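Local structure of 5-oxopent-3-ene-1,2,5-tricarboxylate decarboxylase (6IYM) at residues N154-A158 with G171-F177; P107-R113 with L271-A277; Q119-Y123 with P252-Q256. The protein belongs to the fumarylacetoacetate hydrolase family, whose mainly beta-stranded fold here carries a magnesium ion in an acidic site. All blocks are in the same frame, centred on the assembly; numbering follows the deposited sequence.

Interaction 1. Residues N154-A158 with G171-F177; sequences NDVTA and GKSLDGF. With MG (magnesium ion), chain C.
Charge gathers at one end of this contact, where the ammonium of Lys172 reaches the carboxylate of Asp155. NZ lies 2.8 Å from Asp155 OD2 and meets it from above the carboxylate plane, and at 3.2 Å it also pairs with OD1, so the salt bridge spans both oxygens. OD2 is at the same time a magnesium ligand, 2.1 Å from the ion, and is thus shared between the metal and Lys172. OD1 has a second cationic partner in Lys99. The Lys172 chain runs extended to CE and bends only at its last torsion (chi4 -93°), which brings NZ within 2.9 Å of Thr157 OG1 as well. That hydroxyl turns its own proton to Asp155 O, donating from above the carbonyl plane, and is left to accept from the lysine. Backbone bonds tie down the rest: Ala158 N gives a nearly straight one to Gly171 O (2.8 Å, 169°), whereas Val156 N to Phe177 O is weak. The apolar part is the Phe177 ring. Val156, with CG1 anti to its N (chi1 176°), sets that methyl over one face in a CH-pi contact 3.9 Å from the centroid; Leu174 CB covers the opposite face over the centre, and Ala158 CB comes within 4.1 Å of CE2. A type II turn from Leu174 to Phe177, with Gly176 at its third position, swings the chain back to present this ring. Beyond the turn, Asp175 forms a salt bridge with Arg136 of the second subunit. Asp155 sits at the centre of an inverse gamma turn, and with Glu124 and Glu126 it supplies the three acidic ligands of the magnesium site, with Lys172 as a second-shell residue gripping one of them.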
ATOM      1  N   ASN A 154      10.014  -8.561  -9.691  1.00 40.89           N
ATOM      2  CA  ASN A 154       9.505  -9.950  -9.749  1.00 38.80           C
ATOM      3  C   ASN A 154       8.289  -9.990  -8.826  1.00 40.89           C
ATOM      4  O   ASN A 154       8.472  -9.949  -7.575  1.00 37.05           O
ATOM      5  CB  ASN A 154      10.585 -10.974  -9.395  1.00 39.16           C
ATOM      6  CG  ASN A 154      10.190 -12.401  -9.724  1.00 38.23           C
ATOM      7  OD1 ASN A 154       9.018 -12.697  -9.986  1.00 40.19           O
ATOM      8  ND2 ASN A 154      11.141 -13.305  -9.605  1.00 33.74           N
ATOM      9  N   ASP A 155       7.099 -10.053  -9.423  1.00 39.28           N
ATOM     10  CA  ASP A 155       5.808 -10.076  -8.688  1.00 36.58           C
ATOM     11  C   ASP A 155       5.625 -11.514  -8.235  1.00 33.78           C
ATOM     12  O   ASP A 155       4.783 -12.212  -8.805  1.00 37.39           O
ATOM     13  CB  ASP A 155       4.660  -9.519  -9.553  1.00 35.73           C
ATOM     14  CG  ASP A 155       3.245  -9.612  -8.970  1.00 35.27           C
ATOM     15  OD1 ASP A 155       3.105  -9.904  -7.771  1.00 41.64           O
ATOM     16  OD2 ASP A 155       2.260  -9.411  -9.744  1.00 41.50           O
ATOM     17  N   VAL A 156       6.414 -11.952  -7.269  1.00 37.47           N
ATOM     18  CA  VAL A 156       6.326 -13.344  -6.736  1.00 38.20           C
ATOM     19  C   VAL A 156       4.919 -13.503  -6.128  1.00 42.41           C
ATOM     20  O   VAL A 156       4.435 -12.547  -5.488  1.00 41.62           O
ATOM     21  CB  VAL A 156       7.443 -13.663  -5.720  1.00 37.08           C
ATOM     22  CG1 VAL A 156       7.260 -15.052  -5.113  1.00 37.36           C
ATOM     23  CG2 VAL A 156       8.833 -13.510  -6.302  1.00 37.96           C
ATOM     24  N   THR A 157       4.282 -14.657  -6.345  1.00 38.61           N
ATOM     25  CA  THR A 157       2.847 -14.893  -6.096  1.00 41.84           C
ATOM     26  C   THR A 157       2.620 -16.315  -5.560  1.00 47.78           C
ATOM     27  O   THR A 157       3.183 -17.267  -6.130  1.00 43.92           O
ATOM     28  CB  THR A 157       2.040 -14.715  -7.389  1.00 44.88           C
ATOM     29  OG1 THR A 157       2.242 -13.436  -7.989  1.00 37.80           O
ATOM     30  CG2 THR A 157       0.560 -14.940  -7.166  1.00 47.97           C
ATOM     31  N   ALA A 158       1.769 -16.446  -4.538  1.00 45.44           N
ATOM     32  CA  ALA A 158       1.221 -17.722  -4.041  1.00 45.87           C
ATOM     33  C   ALA A 158      -0.126 -17.921  -4.727  1.00 42.39           C
ATOM     34  O   ALA A 158      -1.108 -17.323  -4.287  1.00 45.96           O
ATOM     35  CB  ALA A 158       1.073 -17.673  -2.533  1.00 51.38           C
ATOM     36  N   GLY A 171      -1.568 -12.975  -1.080  1.00 41.28           N
ATOM     37  CA  GLY A 171      -0.772 -13.966  -1.832  1.00 40.31           C
ATOM     38  C   GLY A 171       0.387 -13.332  -2.590  1.00 41.73           C
ATOM     39  O   GLY A 171       1.251 -14.102  -3.046  1.00 41.52           O
ATOM     40  N   LYS A 172       0.444 -11.991  -2.690  1.00 38.14           N
ATOM     41  CA  LYS A 172       1.540 -11.252  -3.384  1.00 39.35           C
ATOM     42  C   LYS A 172       2.437 -10.516  -2.385  1.00 38.32           C
ATOM     43  O   LYS A 172       3.403  -9.883  -2.830  1.00 37.65           O
ATOM     44  CB  LYS A 172       0.943 -10.314  -4.434  1.00 39.29           C
ATOM     45  CG  LYS A 172       0.338 -11.074  -5.606  1.00 42.84           C
ATOM     46  CD  LYS A 172      -0.180 -10.264  -6.748  1.00 42.55           C
ATOM     47  CE  LYS A 172      -0.619 -11.134  -7.918  1.00 43.25           C
ATOM     48  NZ  LYS A 172       0.447 -11.339  -8.933  1.00 45.15           N
ATOM     49  N   SER A 173       2.145 -10.601  -1.084  1.00 37.19           N
ATOM     50  CA  SER A 173       2.680  -9.659  -0.081  1.00 35.03           C
ATOM     51  C   SER A 173       3.422 -10.350   1.071  1.00 37.46           C
ATOM     52  O   SER A 173       3.932  -9.612   1.957  1.00 38.36           O
ATOM     53  CB  SER A 173       1.569  -8.762   0.392  1.00 37.78           C
ATOM     54  OG  SER A 173       1.088  -7.993  -0.692  1.00 32.86           O
ATOM     55  N   LEU A 174       3.612 -11.674   1.029  1.00 41.58           N
ATOM     56  CA  LEU A 174       4.436 -12.400   2.037  1.00 40.68           C
ATOM     57  C   LEU A 174       5.865 -11.883   1.979  1.00 40.30           C
ATOM     58  O   LEU A 174       6.299 -11.559   0.862  1.00 45.96           O
ATOM     59  CB  LEU A 174       4.414 -13.901   1.725  1.00 43.23           C
ATOM     60  CG  LEU A 174       3.062 -14.592   1.857  1.00 44.52           C
ATOM     61  CD1 LEU A 174       3.239 -16.097   1.972  1.00 48.50           C
ATOM     62  CD2 LEU A 174       2.285 -14.076   3.058  1.00 47.44           C
ATOM     63  N   ASP A 175       6.593 -11.871   3.102  1.00 38.39           N
ATOM     64  CA  ASP A 175       7.994 -11.397   3.135  1.00 37.22           C
ATOM     65  C   ASP A 175       8.785 -12.151   2.035  1.00 40.87           C
ATOM     66  O   ASP A 175       8.673 -13.378   1.949  1.00 40.14           O
ATOM     67  CB  ASP A 175       8.617 -11.544   4.528  1.00 40.68           C
ATOM     68  CG  ASP A 175       7.927 -10.733   5.640  1.00 46.27           C
ATOM     69  OD1 ASP A 175       6.999  -9.929   5.348  1.00 39.26           O
ATOM     70  OD2 ASP A 175       8.288 -10.932   6.799  1.00 43.39           O
ATOM     71  N   GLY A 176       9.551 -11.434   1.213  1.00 39.13           N
ATOM     72  CA  GLY A 176      10.400 -12.006   0.154  1.00 39.49           C
ATOM     73  C   GLY A 176       9.760 -11.914  -1.219  1.00 39.19           C
ATOM     74  O   GLY A 176      10.499 -12.097  -2.202  1.00 46.20           O
ATOM     75  N   PHE A 177       8.465 -11.588  -1.316  1.00 40.77           N
ATOM     76  CA  PHE A 177       7.688 -11.742  -2.575  1.00 35.96           C
ATOM     77  C   PHE A 177       7.862 -10.554  -3.539  1.00 39.52           C
ATOM     78  O   PHE A 177       7.084 -10.495  -4.529  1.00 37.15           O
ATOM     79  CB  PHE A 177       6.215 -11.976  -2.268  1.00 39.46           C
ATOM     80  CG  PHE A 177       5.848 -13.400  -1.940  1.00 35.92           C
ATOM     81  CD1 PHE A 177       6.766 -14.274  -1.398  1.00 37.80           C
ATOM     82  CD2 PHE A 177       4.552 -13.835  -2.130  1.00 37.09           C
ATOM     83  CE1 PHE A 177       6.405 -15.583  -1.093  1.00 41.06           C
ATOM     84  CE2 PHE A 177       4.185 -15.140  -1.828  1.00 40.19           C
ATOM     85  CZ  PHE A 177       5.121 -16.015  -1.311  1.00 41.26           C
TER
HETATM   86 MG    MG C 301       2.033  -9.273 -11.822  1.00 47.35          MG

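Interaction 2. Residues P107-R113 with L271-A277; sequences PFDPIER and LQNQVKA. Unlike the reference sequence in segment 271-277: Gln274 (reference Lys).
Phe108 and Gln272 meet near the solvent with ring and amide planes steeply inclined, 78° apart, Gln272 NE2 lying in the ring plane at its edge, 3.8 Å from CE1. Asn273 turns the other way: its amide is coplanar with its bond to Asp109 O, ND2 donating over 2.7 Å onto a carbonyl lone pair, nearly straight (169°). ND2 also binds Gly106 O, so two carbonyls fix the rotation of this amide. Ile111 runs at about a right angle to Asn273, and with CG1 beside its backbone N (chi1 -68°) its CD1 presses on Asn273 CB at 3.4 Å. Further on, Arg113 lays its aliphatic part against Val275, CD 3.6 Å from CG1, while its guanidinium leads away to Thr118 O. The Lys276 chain, kinked at chi3, brings CE against the CB-CG edge of the Pro110 ring, 3.7 Å from CB. Between these side chains the backbones pair as parallel strands: Ile111 N binds Gln274 O, and Ile111 O receives Lys276 N at 2.9 Å. Where the pairing opens, a water joins Phe108 O to Gln274 N. Strand 111-112, one margin of the five-stranded sheet within the chain, is thus fixed by a short run of backbone bonds and the doubly held Asn273 amide, while Ile111, Val275, Pro110 and the carbon chains of Arg113 and Lys276 add apolar packing.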
ATOM      1  N   PRO A 107      18.662  -7.240  -5.223  1.00 39.08           N
ATOM      2  CA  PRO A 107      19.348  -8.238  -6.034  1.00 40.43           C
ATOM      3  C   PRO A 107      20.050  -9.333  -5.200  1.00 45.08           C
ATOM      4  O   PRO A 107      20.646  -9.022  -4.174  1.00 44.01           O
ATOM      5  CB  PRO A 107      20.334  -7.389  -6.839  1.00 40.81           C
ATOM      6  CG  PRO A 107      19.685  -6.045  -6.920  1.00 40.89           C
ATOM      7  CD  PRO A 107      19.014  -5.863  -5.572  1.00 40.30           C
ATOM      8  N   PHE A 108      19.899 -10.593  -5.641  1.00 46.21           N
ATOM      9  CA  PHE A 108      20.541 -11.827  -5.106  1.00 44.24           C
ATOM     10  C   PHE A 108      20.046 -12.163  -3.705  1.00 45.29           C
ATOM     11  O   PHE A 108      20.488 -13.196  -3.180  1.00 47.16           O
ATOM     12  CB  PHE A 108      22.064 -11.705  -5.115  1.00 48.72           C
ATOM     13  CG  PHE A 108      22.667 -11.616  -6.491  1.00 44.69           C
ATOM     14  CD1 PHE A 108      22.628 -12.712  -7.343  1.00 48.02           C
ATOM     15  CD2 PHE A 108      23.270 -10.451  -6.927  1.00 44.05           C
ATOM     16  CE1 PHE A 108      23.170 -12.630  -8.616  1.00 49.22           C
ATOM     17  CE2 PHE A 108      23.793 -10.362  -8.208  1.00 46.52           C
ATOM     18  CZ  PHE A 108      23.777 -11.462  -9.037  1.00 43.55           C
ATOM     19  N   ASP A 109      19.123 -11.373  -3.140  1.00 49.30           N
ATOM     20  CA  ASP A 109      18.472 -11.716  -1.852  1.00 44.75           C
ATOM     21  C   ASP A 109      17.605 -12.943  -2.054  1.00 44.42           C
ATOM     22  O   ASP A 109      16.872 -13.046  -3.046  1.00 45.35           O
ATOM     23  CB  ASP A 109      17.586 -10.601  -1.295  1.00 47.75           C
ATOM     24  CG  ASP A 109      18.377  -9.483  -0.666  1.00 48.94           C
ATOM     25  OD1 ASP A 109      19.611  -9.620  -0.648  1.00 49.76           O
ATOM     26  OD2 ASP A 109      17.755  -8.458  -0.258  1.00 47.81           O
ATOM     27  N   PRO A 110      17.596 -13.843  -1.057  1.00 49.22           N
ATOM     28  CA  PRO A 110      16.682 -14.974  -1.060  1.00 50.69           C
ATOM     29  C   PRO A 110      15.203 -14.544  -1.044  1.00 52.56           C
ATOM     30  O   PRO A 110      14.874 -13.512  -0.444  1.00 43.00           O
ATOM     31  CB  PRO A 110      17.008 -15.721   0.244  1.00 57.39           C
ATOM     32  CG  PRO A 110      18.361 -15.198   0.677  1.00 54.06           C
ATOM     33  CD  PRO A 110      18.456 -13.789   0.143  1.00 51.72           C
ATOM     34  N   ILE A 111      14.355 -15.320  -1.729  1.00 43.80           N
ATOM     35  CA  ILE A 111      12.877 -15.266  -1.597  1.00 42.46           C
ATOM     36  C   ILE A 111      12.488 -16.325  -0.565  1.00 46.58           C
ATOM     37  O   ILE A 111      12.735 -17.506  -0.817  1.00 45.88           O
ATOM     38  CB  ILE A 111      12.187 -15.506  -2.958  1.00 43.96           C
ATOM     39  CG1 ILE A 111      12.436 -14.363  -3.947  1.00 39.66           C
ATOM     40  CG2 ILE A 111      10.707 -15.763  -2.788  1.00 41.12           C
ATOM     41  CD1 ILE A 111      12.511 -14.840  -5.374  1.00 38.41           C
ATOM     42  N   GLU A 112      11.952 -15.917   0.577  1.00 44.23           N
ATOM     43  CA  GLU A 112      11.488 -16.864   1.613  1.00 42.21           C
ATOM     44  C   GLU A 112      10.461 -17.795   0.962  1.00 43.98           C
ATOM     45  O   GLU A 112       9.555 -17.291   0.286  1.00 40.64           O
ATOM     46  CB  GLU A 112      10.977 -16.061   2.812  1.00 46.49           C
ATOM     47  CG  GLU A 112      10.396 -16.896   3.926  1.00 45.19           C
ATOM     48  CD  GLU A 112      10.096 -16.132   5.207  1.00 51.00           C
ATOM     49  OE1 GLU A 112       9.717 -16.796   6.190  1.00 57.55           O
ATOM     50  OE2 GLU A 112      10.211 -14.880   5.222  1.00 47.71           O
ATOM     51  N   ARG A 113      10.619 -19.114   1.132  1.00 42.08           N
ATOM     52  CA  ARG A 113       9.803 -20.158   0.448  1.00 42.12           C
ATOM     53  C   ARG A 113       8.382 -20.263   1.033  1.00 41.11           C
ATOM     54  O   ARG A 113       7.431 -20.566   0.241  1.00 38.09           O
ATOM     55  CB  ARG A 113      10.541 -21.504   0.517  1.00 45.27           C
ATOM     56  CG  ARG A 113       9.671 -22.732   0.269  1.00 46.89           C
ATOM     57  CD  ARG A 113       9.323 -22.924  -1.196  1.00 48.29           C
ATOM     58  NE  ARG A 113       8.404 -24.040  -1.398  1.00 50.18           N
ATOM     59  CZ  ARG A 113       7.091 -23.974  -1.298  1.00 46.56           C
ATOM     60  NH1 ARG A 113       6.505 -22.822  -1.010  1.00 51.06           N
ATOM     61  NH2 ARG A 113       6.352 -25.057  -1.499  1.00 49.48           N
ATOM     62  N   LEU A 271      17.785  -9.175 -12.525  1.00 35.56           N
ATOM     63  CA  LEU A 271      17.327  -9.327 -11.129  1.00 38.73           C
ATOM     64  C   LEU A 271      17.222 -10.825 -10.871  1.00 38.00           C
ATOM     65  O   LEU A 271      16.271 -11.452 -11.369  1.00 38.84           O
ATOM     66  CB  LEU A 271      15.988  -8.600 -10.970  1.00 43.71           C
ATOM     67  CG  LEU A 271      15.428  -8.454  -9.555  1.00 46.58           C
ATOM     68  CD1 LEU A 271      16.365  -7.678  -8.629  1.00 46.19           C
ATOM     69  CD2 LEU A 271      14.086  -7.761  -9.611  1.00 42.60           C
ATOM     70  N   GLN A 272      18.164 -11.366 -10.106  1.00 38.18           N
ATOM     71  CA  GLN A 272      18.212 -12.812  -9.784  1.00 41.22           C
ATOM     72  C   GLN A 272      18.038 -12.993  -8.280  1.00 41.40           C
ATOM     73  O   GLN A 272      18.754 -12.307  -7.506  1.00 39.78           O
ATOM     74  CB  GLN A 272      19.524 -13.418 -10.262  1.00 43.69           C
ATOM     75  CG  GLN A 272      19.672 -14.898  -9.918  1.00 50.47           C
ATOM     76  CD  GLN A 272      21.043 -15.390 -10.316  1.00 55.72           C
ATOM     77  OE1 GLN A 272      21.506 -15.149 -11.431  1.00 52.87           O
ATOM     78  NE2 GLN A 272      21.709 -16.056  -9.384  1.00 58.31           N
ATOM     79  N   ASN A 273      17.135 -13.916  -7.927  1.00 34.16           N
ATOM     80  CA  ASN A 273      16.792 -14.315  -6.549  1.00 36.63           C
ATOM     81  C   ASN A 273      16.598 -15.830  -6.519  1.00 38.09           C
ATOM     82  O   ASN A 273      16.015 -16.423  -7.478  1.00 43.50           O
ATOM     83  CB  ASN A 273      15.556 -13.554  -6.062  1.00 38.08           C
ATOM     84  CG  ASN A 273      15.704 -12.049  -6.202  1.00 38.87           C
ATOM     85  OD1 ASN A 273      15.431 -11.473  -7.264  1.00 38.35           O
ATOM     86  ND2 ASN A 273      16.203 -11.415  -5.153  1.00 38.27           N
ATOM     87  N   GLN A 274      16.953 -16.441  -5.404  1.00 39.02           N
ATOM     88  CA  GLN A 274      16.756 -17.892  -5.205  1.00 38.05           C
ATOM     89  C   GLN A 274      15.660 -18.061  -4.155  1.00 36.13           C
ATOM     90  O   GLN A 274      15.712 -17.389  -3.109  1.00 41.99           O
ATOM     91  CB  GLN A 274      18.104 -18.514  -4.821  1.00 44.99           C
ATOM     92  CG  GLN A 274      18.146 -20.032  -4.946  1.00 51.89           C
ATOM     93  CD  GLN A 274      19.448 -20.672  -4.504  1.00 49.16           C
ATOM     94  OE1 GLN A 274      20.364 -20.037  -3.986  1.00 48.50           O
ATOM     95  NE2 GLN A 274      19.528 -21.973  -4.705  1.00 47.94           N
ATOM     96  N   VAL A 275      14.724 -18.968  -4.389  1.00 39.66           N
ATOM     97  CA  VAL A 275      13.762 -19.425  -3.346  1.00 44.97           C
ATOM     98  C   VAL A 275      14.566 -20.208  -2.296  1.00 49.43           C
ATOM     99  O   VAL A 275      15.311 -21.133  -2.679  1.00 43.42           O
ATOM    100  CB  VAL A 275      12.612 -20.220  -3.986  1.00 47.40           C
ATOM    101  CG1 VAL A 275      11.606 -20.756  -2.967  1.00 48.26           C
ATOM    102  CG2 VAL A 275      11.904 -19.389  -5.042  1.00 48.64           C
ATOM    103  N   LYS A 276      14.488 -19.824  -1.020  1.00 48.77           N
ATOM    104  CA  LYS A 276      15.174 -20.592   0.060  1.00 54.86           C
ATOM    105  C   LYS A 276      14.329 -20.633   1.334  1.00 55.93           C
ATOM    106  O   LYS A 276      13.838 -19.582   1.763  1.00 51.42           O
ATOM    107  CB  LYS A 276      16.571 -20.035   0.331  1.00 54.77           C
ATOM    108  CG  LYS A 276      17.676 -20.764  -0.429  1.00 66.78           C
ATOM    109  CD  LYS A 276      19.055 -20.173  -0.274  1.00 70.24           C
ATOM    110  CE  LYS A 276      19.066 -18.673  -0.475  1.00 73.13           C
ATOM    111  NZ  LYS A 276      20.417 -18.163  -0.814  1.00 80.57           N
ATOM    112  N   ALA A 277      14.191 -21.824   1.920  1.00 58.91           N
ATOM    113  CA  ALA A 277      13.390 -22.070   3.143  1.00 63.01           C
ATOM    114  C   ALA A 277      14.098 -21.459   4.359  1.00 68.69           C
ATOM    115  O   ALA A 277      15.327 -21.401   4.332  1.00 64.60           O
ATOM    116  CB  ALA A 277      13.168 -23.547   3.318  1.00 58.41           C
TER
HETATM  117  O   HOH W   1      19.088 -15.635  -3.684  1.00 51.66           O

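Interaction 3. Residues Q119-Y123 with P252-Q256. Unlike the reference sequence in segment 252-256: Val253 (reference Thr).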
ATOM      1  N   GLN A 119       1.954 -24.036  -1.601  1.00 48.68           N
ATOM      2  CA  GLN A 119       2.566 -25.081  -2.472  1.00 56.72           C
ATOM      3  C   GLN A 119       2.359 -24.710  -3.945  1.00 55.70           C
ATOM      4  O   GLN A 119       2.548 -25.586  -4.779  1.00 53.46           O
ATOM      5  CB  GLN A 119       2.003 -26.475  -2.161  1.00 59.03           C
ATOM      6  CG  GLN A 119       2.256 -26.944  -0.732  1.00 57.84           C
ATOM      7  CD  GLN A 119       3.710 -27.181  -0.419  1.00 57.15           C
ATOM      8  OE1 GLN A 119       4.234 -26.723   0.602  1.00 61.39           O
ATOM      9  NE2 GLN A 119       4.375 -27.917  -1.290  1.00 57.65           N
ATOM     10  N   GLN A 120       1.971 -23.462  -4.249  1.00 54.26           N
ATOM     11  CA  GLN A 120       1.869 -22.943  -5.638  1.00 44.30           C
ATOM     12  C   GLN A 120       2.601 -21.599  -5.751  1.00 43.24           C
ATOM     13  O   GLN A 120       2.021 -20.644  -6.255  1.00 43.98           O
ATOM     14  CB  GLN A 120       0.408 -22.885  -6.051  1.00 46.98           C
ATOM     15  CG  GLN A 120      -0.301 -24.242  -5.976  1.00 48.49           C
ATOM     16  CD  GLN A 120      -1.630 -24.180  -6.678  1.00 51.17           C
ATOM     17  OE1 GLN A 120      -2.323 -23.163  -6.652  1.00 57.42           O
ATOM     18  NE2 GLN A 120      -1.968 -25.246  -7.375  1.00 53.87           N
ATOM     19  N   LEU A 121       3.843 -21.535  -5.289  1.00 39.81           N
ATOM     20  CA  LEU A 121       4.691 -20.330  -5.419  1.00 41.15           C
ATOM     21  C   LEU A 121       5.099 -20.137  -6.888  1.00 44.66           C
ATOM     22  O   LEU A 121       5.543 -21.137  -7.523  1.00 39.95           O
ATOM     23  CB  LEU A 121       5.920 -20.501  -4.551  1.00 41.60           C
ATOM     24  CG  LEU A 121       6.806 -19.265  -4.498  1.00 42.74           C
ATOM     25  CD1 LEU A 121       6.034 -18.096  -3.907  1.00 45.97           C
ATOM     26  CD2 LEU A 121       8.050 -19.564  -3.696  1.00 42.04           C
ATOM     27  N   ASP A 122       4.957 -18.916  -7.416  1.00 37.35           N
ATOM     28  CA  ASP A 122       5.146 -18.629  -8.860  1.00 38.87           C
ATOM     29  C   ASP A 122       5.898 -17.320  -9.018  1.00 42.28           C
ATOM     30  O   ASP A 122       5.890 -16.539  -8.040  1.00 43.75           O
ATOM     31  CB  ASP A 122       3.805 -18.599  -9.602  1.00 39.66           C
ATOM     32  CG  ASP A 122       3.871 -18.931 -11.087  1.00 42.17           C
ATOM     33  OD1 ASP A 122       4.992 -19.146 -11.601  1.00 46.91           O
ATOM     34  OD2 ASP A 122       2.803 -18.883 -11.745  1.00 44.88           O
ATOM     35  N   TYR A 123       6.513 -17.134 -10.201  1.00 36.99           N
ATOM     36  CA  TYR A 123       7.271 -15.940 -10.631  1.00 37.04           C
ATOM     37  C   TYR A 123       6.399 -15.085 -11.576  1.00 38.69           C
ATOM     38  O   TYR A 123       5.445 -15.582 -12.236  1.00 40.00           O
ATOM     39  CB  TYR A 123       8.580 -16.339 -11.322  1.00 37.13           C
ATOM     40  CG  TYR A 123       8.374 -17.324 -12.448  1.00 39.02           C
ATOM     41  CD1 TYR A 123       8.105 -16.911 -13.735  1.00 40.88           C
ATOM     42  CD2 TYR A 123       8.344 -18.684 -12.197  1.00 42.31           C
ATOM     43  CE1 TYR A 123       7.869 -17.822 -14.754  1.00 39.67           C
ATOM     44  CE2 TYR A 123       8.097 -19.611 -13.198  1.00 40.83           C
ATOM     45  CZ  TYR A 123       7.841 -19.177 -14.483  1.00 39.87           C
ATOM     46  OH  TYR A 123       7.557 -20.095 -15.459  1.00 46.04           O
ATOM     47  N   PRO A 252       1.256 -27.439 -14.892  1.00 53.09           N
ATOM     48  CA  PRO A 252       1.726 -26.301 -14.093  1.00 52.51           C
ATOM     49  C   PRO A 252       2.996 -26.624 -13.284  1.00 53.54           C
ATOM     50  O   PRO A 252       3.139 -27.697 -12.770  1.00 47.77           O
ATOM     51  CB  PRO A 252       0.541 -26.008 -13.151  1.00 57.93           C
ATOM     52  CG  PRO A 252      -0.673 -26.685 -13.813  1.00 54.05           C
ATOM     53  CD  PRO A 252      -0.082 -27.913 -14.478  1.00 55.16           C
ATOM     54  N   VAL A 253       3.930 -25.686 -13.192  1.00 49.12           N
ATOM     55  CA  VAL A 253       5.188 -25.900 -12.420  1.00 49.76           C
ATOM     56  C   VAL A 253       5.295 -24.742 -11.424  1.00 46.86           C
ATOM     57  O   VAL A 253       4.983 -23.591 -11.797  1.00 43.72           O
ATOM     58  CB  VAL A 253       6.421 -26.051 -13.340  1.00 56.65           C
ATOM     59  CG1 VAL A 253       6.653 -24.829 -14.210  1.00 59.94           C
ATOM     60  CG2 VAL A 253       7.684 -26.406 -12.573  1.00 59.32           C
ATOM     61  N   TYR A 254       5.589 -25.087 -10.184  1.00 40.29           N
ATOM     62  CA  TYR A 254       5.662 -24.177  -9.021  1.00 44.56           C
ATOM     63  C   TYR A 254       7.092 -24.227  -8.496  1.00 48.29           C
ATOM     64  O   TYR A 254       7.791 -25.277  -8.671  1.00 43.66           O
ATOM     65  CB  TYR A 254       4.593 -24.551  -7.996  1.00 42.54           C
ATOM     66  CG  TYR A 254       3.220 -24.449  -8.589  1.00 44.29           C
ATOM     67  CD1 TYR A 254       2.752 -23.230  -9.055  1.00 45.78           C
ATOM     68  CD2 TYR A 254       2.425 -25.571  -8.773  1.00 46.19           C
ATOM     69  CE1 TYR A 254       1.511 -23.118  -9.649  1.00 46.53           C
ATOM     70  CE2 TYR A 254       1.176 -25.471  -9.364  1.00 46.58           C
ATOM     71  CZ  TYR A 254       0.723 -24.245  -9.817  1.00 50.75           C
ATOM     72  OH  TYR A 254      -0.500 -24.131 -10.414  1.00 52.43           O
ATOM     73  N   LEU A 255       7.496 -23.112  -7.902  1.00 41.28           N
ATOM     74  CA  LEU A 255       8.864 -22.843  -7.411  1.00 41.78           C
ATOM     75  C   LEU A 255       9.084 -23.648  -6.135  1.00 44.51           C
ATOM     76  O   LEU A 255       8.152 -23.772  -5.329  1.00 51.98           O
ATOM     77  CB  LEU A 255       9.026 -21.342  -7.135  1.00 39.87           C
ATOM     78  CG  LEU A 255       9.107 -20.461  -8.385  1.00 42.86           C
ATOM     79  CD1 LEU A 255       8.930 -18.973  -8.062  1.00 40.66           C
ATOM     80  CD2 LEU A 255      10.410 -20.708  -9.105  1.00 42.25           C
ATOM     81  N   GLN A 256      10.291 -24.170  -5.975  1.00 45.14           N
ATOM     82  CA  GLN A 256      10.668 -25.013  -4.821  1.00 47.40           C
ATOM     83  C   GLN A 256      11.922 -24.399  -4.215  1.00 41.02           C
ATOM     84  O   GLN A 256      12.608 -23.607  -4.914  1.00 44.08           O
ATOM     85  CB  GLN A 256      10.877 -26.472  -5.256  1.00 50.17           C
ATOM     86  CG  GLN A 256       9.682 -27.118  -5.951  1.00 56.23           C
ATOM     87  CD  GLN A 256       8.393 -27.053  -5.160  1.00 58.30           C
ATOM     88  OE1 GLN A 256       8.372 -26.998  -3.928  1.00 68.20           O
ATOM     89  NE2 GLN A 256       7.283 -27.048  -5.877  1.00 58.34           N
TER
HETATM   90  O   HOH W   2       5.376 -23.986  -4.656  1.00 46.45           O
HETATM   91  O   HOH W   3       6.522 -21.399 -10.825  1.00 46.79           O
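This is a crossing of a partly buried loop over the start of a strand: residues 252-256, between strands 236-238 and 260-265, pass the beginning of strand 121-131, joined by one direct backbone bond, a bridging water and side-chain packing. The bond runs from Leu255 N to Leu121 O, 2.8 Å long and practically straight (178°). Around it, Tyr254 and Leu255 take separate roles. Tyr254 lies alongside Gln120, both side chains pointing the same way, and offers a ring face to it: Gln120 CB stands over the ring centre, 3.8 Å from the centroid in a CH-pi contact. The extended glutamine chain then follows the ring outward, its amide plane only 31° from that of the ring and NE2 3.7 Å from CE2. Leu121 O approaches the same ring at its edge, in plane, while the phenol OH is hydrogen-bonded to His247. Leu255 points toward the strand; its CB packs on Leu121 CD2 at 4.0 Å, and its CD1 comes to 3.6 Å from Asp122 C and reaches the edge of the Tyr123 ring. Tyr123 has CG between N and the carbonyl carbon (chi1 53°), and the ring so placed has Asp122 OD1 over one face, with that same oxygen accepting from Tyr123 N at 2.9 Å. The other carboxylate oxygen, Asp122 OD2, is held by Arg159 and by His247 N. One water links Leu121 N to Leu255 O, and a second lies 2.8 Å from both Asp122 OD1 and Val253 O. Direct pairing is therefore confined to a single point, flanked with carbon by the edge of the Tyr254 ring and the Leu255 branch; one water bridges the backbones and a second sits between Asp122 and Val253.

In the fold
Interaction 1 is fully buried, whereas interactions 2 and 3 each run from a buried side to exposed residues. Strands 121-131 and 147-158 are neighbours in one sheet, so interactions 1 and 3 share it: Thr157 O probably accepts from Asp122 N, and Leu121 CD1 packs on both Val156 CG1 and Phe177. Interaction 2 belongs to the other, five-stranded sheet; Ile111 touches Val156 and Gly176, and Val275 meets Leu121, which carries the apolar packing between the three. Their chemistry differs accordingly: ionic and metal-bound in interaction 1, a short parallel strand pairing helped by an asparagine amide in 2, one backbone bond and a tyrosine face against glutamine carbon in 3. Along the chain, interaction 2 encloses both others.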